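Local coordinates for protein ATP-dependent RNA helicase HrpB (PDB 6EUD) that hydrolyses ATP to ADP and phosphate as a bacterial DExH-box RNA helicase that binds single-stranded RNA, at residues A[86-91]-A[446-451]; A[408-413]-A[426-431]. All coordinates share one frame; numbering follows the deposited sequence.

Interaction 1: A[86-91]-A[446-451]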
loop_
_atom_site.group_PDB
_atom_site.type_symbol
_atom_site.label_atom_id
_atom_site.label_comp_id
_atom_site.label_asym_id
_atom_site.label_seq_id
_atom_site.Cartn_x
_atom_site.Cartn_y
_atom_site.Cartn_z
ATOM N N ARG A 86 29.929 -1.718 3.516
ATOM C CA ARG A 86 29.436 -0.347 3.340
ATOM C C ARG A 86 28.079 -0.178 4.029
ATOM O O ARG A 86 27.226 -1.064 3.950
ATOM C CB ARG A 86 29.300 0.004 1.858
ATOM C CG ARG A 86 30.592 0.020 1.090
ATOM C CD ARG A 86 30.336 0.303 -0.373
ATOM N NE ARG A 86 31.543 0.099 -1.159
ATOM C CZ ARG A 86 32.457 1.037 -1.362
ATOM N NH1 ARG A 86 32.285 2.239 -0.836
ATOM N NH2 ARG A 86 33.540 0.773 -2.082
ATOM N N MET A 87 27.874 0.958 4.690
ATOM C CA MET A 87 26.604 1.232 5.361
ATOM C C MET A 87 26.073 2.624 5.000
ATOM O O MET A 87 26.676 3.336 4.191
ATOM C CB MET A 87 26.766 1.095 6.878
ATOM C CG MET A 87 26.922 -0.339 7.374
ATOM S SD MET A 87 28.333 -0.601 8.477
ATOM C CE MET A 87 28.093 0.705 9.678
ATOM N N ARG A 88 24.950 3.013 5.600
ATOM C CA ARG A 88 24.342 4.313 5.315
ATOM C C ARG A 88 25.196 5.492 5.792
ATOM O O ARG A 88 25.115 6.588 5.236
ATOM C CB ARG A 88 22.947 4.406 5.943
ATOM C CG ARG A 88 22.174 5.658 5.535
ATOM C CD ARG A 88 20.688 5.537 5.828
ATOM N NE ARG A 88 20.352 6.008 7.167
ATOM C CZ ARG A 88 19.110 6.092 7.639
ATOM N NH1 ARG A 88 18.083 5.735 6.877
ATOM N NH2 ARG A 88 18.898 6.532 8.876
ATOM N N ALA A 89 26.011 5.275 6.818
ATOM C CA ALA A 89 26.826 6.354 7.360
ATOM C C ALA A 89 28.227 5.887 7.699
ATOM O O ALA A 89 28.851 6.440 8.598
ATOM C CB ALA A 89 26.167 6.962 8.596
ATOM N N GLN A 90 28.716 4.879 6.979
ATOM C CA GLN A 90 30.077 4.381 7.170
ATOM C C GLN A 90 30.568 3.552 5.977
ATOM O O GLN A 90 29.815 2.758 5.417
ATOM C CB GLN A 90 30.159 3.554 8.454
ATOM C CG GLN A 90 31.515 2.916 8.697
ATOM C CD GLN A 90 31.700 2.471 10.134
ATOM O OE1 GLN A 90 30.842 2.712 10.984
ATOM N NE2 GLN A 90 32.829 1.828 10.415
ATOM N N ASN A 91 31.828 3.745 5.589
ATOM C CA ASN A 91 32.446 2.947 4.529
ATOM C C ASN A 91 33.779 2.322 4.947
ATOM O O ASN A 91 34.595 2.958 5.617
ATOM C CB ASN A 91 32.651 3.793 3.274
ATOM C CG ASN A 91 31.408 3.860 2.416
ATOM O OD1 ASN A 91 31.321 3.207 1.375
ATOM N ND2 ASN A 91 30.433 4.649 2.852
ATOM N N LEU A 446 14.911 13.637 11.884
ATOM C CA LEU A 446 13.736 12.835 11.502
ATOM C C LEU A 446 14.090 11.386 11.101
ATOM O O LEU A 446 13.283 10.479 11.280
ATOM C CB LEU A 446 12.966 13.550 10.378
ATOM C CG LEU A 446 12.344 14.869 10.860
ATOM C CD1 LEU A 446 11.665 15.673 9.743
ATOM C CD2 LEU A 446 11.348 14.597 11.978
ATOM N N GLU A 447 15.302 11.168 10.585
ATOM C CA GLU A 447 15.818 9.819 10.293
ATOM C C GLU A 447 16.173 8.999 11.546
ATOM O O GLU A 447 16.070 7.772 11.549
ATOM C CB GLU A 447 17.069 9.911 9.405
ATOM C CG GLU A 447 16.794 10.243 7.969
ATOM C CD GLU A 447 18.059 10.370 7.112
ATOM O OE1 GLU A 447 19.213 10.208 7.610
ATOM O OE2 GLU A 447 17.879 10.630 5.905
ATOM N N GLU A 448 16.655 9.683 12.582
ATOM C CA GLU A 448 17.060 9.041 13.832
ATOM C C GLU A 448 16.571 9.891 14.986
ATOM O O GLU A 448 17.356 10.614 15.600
ATOM C CB GLU A 448 18.577 8.858 13.900
ATOM C CG GLU A 448 18.982 7.512 14.458
ATOM C CD GLU A 448 18.627 6.370 13.523
ATOM O OE1 GLU A 448 18.961 6.463 12.322
ATOM O OE2 GLU A 448 17.996 5.390 13.985
ATOM N N PRO A 449 15.255 9.828 15.256
ATOM C CA PRO A 449 14.574 10.663 16.257
ATOM C C PRO A 449 15.173 10.489 17.648
ATOM O O PRO A 449 15.681 9.413 17.950
ATOM C CB PRO A 449 13.119 10.145 16.222
ATOM C CG PRO A 449 12.981 9.475 14.882
ATOM C CD PRO A 449 14.330 8.881 14.600
ATOM N N PRO A 450 15.094 11.529 18.492
ATOM C CA PRO A 450 15.503 11.418 19.894
ATOM C C PRO A 450 14.777 10.257 20.555
ATOM O O PRO A 450 13.674 9.889 20.119
ATOM C CB PRO A 450 15.048 12.745 20.508
ATOM C CG PRO A 450 14.809 13.646 19.386
ATOM C CD PRO A 450 14.413 12.804 18.219
ATOM N N ARG A 451 15.371 9.680 21.591
ATOM C CA ARG A 451 14.727 8.561 22.257
ATOM C C ARG A 451 14.264 8.917 23.665
ATOM O O ARG A 451 13.993 8.036 24.469
ATOM C CB ARG A 451 15.656 7.359 22.276
ATOM C CG ARG A 451 15.718 6.641 20.941
ATOM C CD ARG A 451 16.588 5.413 21.033
ATOM N NE ARG A 451 17.976 5.771 21.305
ATOM C CZ ARG A 451 18.923 4.898 21.629
ATOM N NH1 ARG A 451 18.630 3.606 21.736
ATOM N NH2 ARG A 451 20.163 5.317 21.850
HETATM O O HOH W 1 20.551 8.785 9.458
#

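Interaction 2: A[408-413]-A[426-431]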
loop_
_atom_site.group_PDB
_atom_site.type_symbol
_atom_site.label_atom_id
_atom_site.label_comp_id
_atom_site.label_asym_id
_atom_site.label_seq_id
_atom_site.Cartn_x
_atom_site.Cartn_y
_atom_site.Cartn_z
ATOM N N SER A 408 10.811 15.876 -12.223
ATOM C CA SER A 408 11.061 17.280 -12.512
ATOM C C SER A 408 12.536 17.596 -12.304
ATOM O O SER A 408 13.322 16.727 -11.938
ATOM C CB SER A 408 10.213 18.181 -11.620
ATOM O OG SER A 408 10.688 18.131 -10.287
ATOM N N ALA A 409 12.903 18.848 -12.530
ATOM C CA ALA A 409 14.254 19.297 -12.255
ATOM C C ALA A 409 14.598 19.121 -10.771
ATOM O O ALA A 409 15.690 18.675 -10.423
ATOM C CB ALA A 409 14.416 20.752 -12.680
ATOM N N GLN A 410 13.665 19.467 -9.895
ATOM C CA GLN A 410 13.896 19.317 -8.463
ATOM C C GLN A 410 13.890 17.838 -8.075
ATOM O O GLN A 410 14.701 17.401 -7.242
ATOM C CB GLN A 410 12.855 20.108 -7.673
ATOM C CG GLN A 410 12.972 21.623 -7.896
ATOM C CD GLN A 410 14.261 22.243 -7.326
ATOM O OE1 GLN A 410 15.250 22.426 -8.041
ATOM N NE2 GLN A 410 14.219 22.626 -6.052
ATOM N N GLY A 411 12.996 17.078 -8.714
ATOM C CA GLY A 411 12.909 15.645 -8.534
ATOM C C GLY A 411 14.192 14.887 -8.813
ATOM O O GLY A 411 14.473 13.866 -8.173
ATOM N N GLN A 412 14.980 15.374 -9.765
ATOM C CA GLN A 412 16.241 14.725 -10.085
ATOM C C GLN A 412 17.248 14.968 -8.969
ATOM O O GLN A 412 18.018 14.091 -8.596
ATOM C CB GLN A 412 16.782 15.233 -11.414
ATOM C CG GLN A 412 15.898 14.900 -12.584
ATOM C CD GLN A 412 16.488 15.348 -13.901
ATOM O OE1 GLN A 412 17.226 16.332 -13.968
ATOM N NE2 GLN A 412 16.155 14.631 -14.964
ATOM N N LYS A 413 17.236 16.170 -8.420
ATOM C CA LYS A 413 18.118 16.460 -7.304
ATOM C C LYS A 413 17.698 15.620 -6.096
ATOM O O LYS A 413 18.538 15.077 -5.393
ATOM C CB LYS A 413 18.108 17.959 -6.997
ATOM C CG LYS A 413 18.647 18.792 -8.165
ATOM C CD LYS A 413 18.419 20.289 -7.991
ATOM C CE LYS A 413 18.624 21.004 -9.324
ATOM N NZ LYS A 413 18.163 22.423 -9.333
ATOM N N MET A 426 12.812 18.540 1.102
ATOM C CA MET A 426 13.131 19.621 2.016
ATOM C C MET A 426 14.529 20.183 1.736
ATOM O O MET A 426 14.708 21.388 1.611
ATOM C CB MET A 426 13.016 19.131 3.455
ATOM C CG MET A 426 13.188 20.201 4.525
ATOM S SD MET A 426 12.872 19.458 6.154
ATOM C CE MET A 426 14.121 18.164 6.133
ATOM N N LEU A 427 15.508 19.299 1.613
ATOM C CA LEU A 427 16.879 19.699 1.376
ATOM C C LEU A 427 17.037 20.499 0.082
ATOM O O LEU A 427 17.674 21.555 0.070
ATOM C CB LEU A 427 17.780 18.464 1.350
ATOM C CG LEU A 427 18.103 17.949 2.751
ATOM C CD1 LEU A 427 18.581 16.502 2.703
ATOM C CD2 LEU A 427 19.140 18.855 3.413
ATOM N N VAL A 428 16.430 19.987 -0.989
ATOM C CA VAL A 428 16.533 20.557 -2.327
ATOM C C VAL A 428 15.764 21.884 -2.420
ATOM O O VAL A 428 16.058 22.721 -3.254
ATOM C CB VAL A 428 16.031 19.507 -3.396
ATOM C CG1 VAL A 428 15.886 20.094 -4.771
ATOM C CG2 VAL A 428 16.996 18.342 -3.491
ATOM N N SER A 429 14.799 22.095 -1.538
ATOM C CA SER A 429 14.030 23.344 -1.542
ATOM C C SER A 429 14.753 24.493 -0.801
ATOM O O SER A 429 14.328 25.650 -0.869
ATOM C CB SER A 429 12.638 23.118 -0.926
ATOM O OG SER A 429 12.696 22.984 0.492
ATOM N N ALA A 430 15.827 24.173 -0.088
ATOM C CA ALA A 430 16.639 25.199 0.551
ATOM C C ALA A 430 17.162 26.187 -0.502
ATOM O O ALA A 430 17.716 25.779 -1.519
ATOM C CB ALA A 430 17.791 24.563 1.325
ATOM N N LYS A 431 16.972 27.484 -0.262
ATOM C CA LYS A 431 17.312 28.516 -1.256
ATOM C C LYS A 431 18.726 29.053 -1.083
ATOM O O LYS A 431 19.258 29.680 -1.982
ATOM C CB LYS A 431 16.324 29.681 -1.187
ATOM C CG LYS A 431 14.937 29.366 -1.721
ATOM C CD LYS A 431 14.980 29.127 -3.213
ATOM C CE LYS A 431 13.591 28.897 -3.799
ATOM N NZ LYS A 431 13.622 28.761 -5.290
#

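Interaction 1: A[86-91]-A[446-451]
Arg88, at the turn joining strands 83-87 and 90-92, meets the carboxylates of Glu447, over one guanidinium face, and Glu448, at its edge, in a small salt-bridge network. Arg88 CG stands anti to the backbone N (chi1 -172°), sending the chain toward the end of helix 433-447, and a bend at chi3 sets the terminal group there. Glu447 is the more enclosed partner, although its approach is longer: Arg88 NH2 comes within 3.9 Å of Glu447 CB, while Glu447 OE1 lies above the guanidinium, off toward its rim. That long salt bridge, also 3.9 Å from Arg88 NH2 to Glu447 OE1, works through charge alone; a water donates to Glu447 OE1 at 2.7 Å and accepts a weak bond from Arg88 NH2. Arg471 is the stronger partner of the same oxygen. Exposed Glu448, the first residue beyond the helix, makes the shorter charge pair, its OE1 3.4 Å from Arg88 NH2 near the guanidinium plane, with the two planar groups turned 56° apart. Nearby, Gln474 bonds to Arg88 O, a second link to the helical region. Between these two segments the tie is chiefly electrostatic, an attraction of charges with one water joining Arg88 and Glu447.

Interaction 2: A[408-413]-A[426-431]
Gln410 and Lys413, one turn apart on helix 409-417, close round Val428 near the end of helix 421-429. The Gln410 and Val428 side chains run past one another in opposite directions, whereas Lys413 crosses Val428 at about a right angle. Val428 CG1, anti to the backbone N (chi1 170°), lies against the Gln410 amide, 3.3 Å from NE2 and 3.7 Å from CD, and also meets Lys413 CB; CG2 rests on Lys413 CB at 3.7 Å. The lysine begins toward Val428 but its extended chain then leads away, so its aliphatic root makes the contact. Gln410 is bent at chi2 (-67°), which carries its amide over the valine and lets NE2 give a weak bond of 3.3 Å to Val428 O. From the other end of the amide, OE1 receives Lys413 NZ at 3.2 Å, nearly in line with the carbonyl; together these would favour this turn of the amide, the lysine bond being the straighter at the oxygen. With an alanine in place of Gln410, Lys413 NZ would probably lose this acceptor, Val428 O its weak donor and CG1 part of its cover. Val428 also touches Met414 and Leu417. Ser408 is the N-cap of helix 409-417, its OG accepting from Gly411 N at 3.0 Å. The arrangement is a corner between two consecutive helices across a short connection, with Val428 set against one turn of helix 409-417.

Both contacts draw on one run of consecutive helices that follows the two helicase domains in the chain. Interaction 2 is local, joining helices 409-417 and 421-429, and it is nested within the long loop closed by interaction 1, whose segments lie 355 residues apart. Helix 433-447 comes directly after helix 421-429 and carries the second segment of interaction 1 at its end. The contact centres are 22 Å apart and the nearest atoms about 5 Å, without touching. Helix 466-479 adjoins both: Gln474 meets Ala89, and Leu479 meets Val428. Interaction 2 thus joins neighbours inside the helical region, while interaction 1 ties that region back to the eight-stranded sheet of the ATP-binding domain.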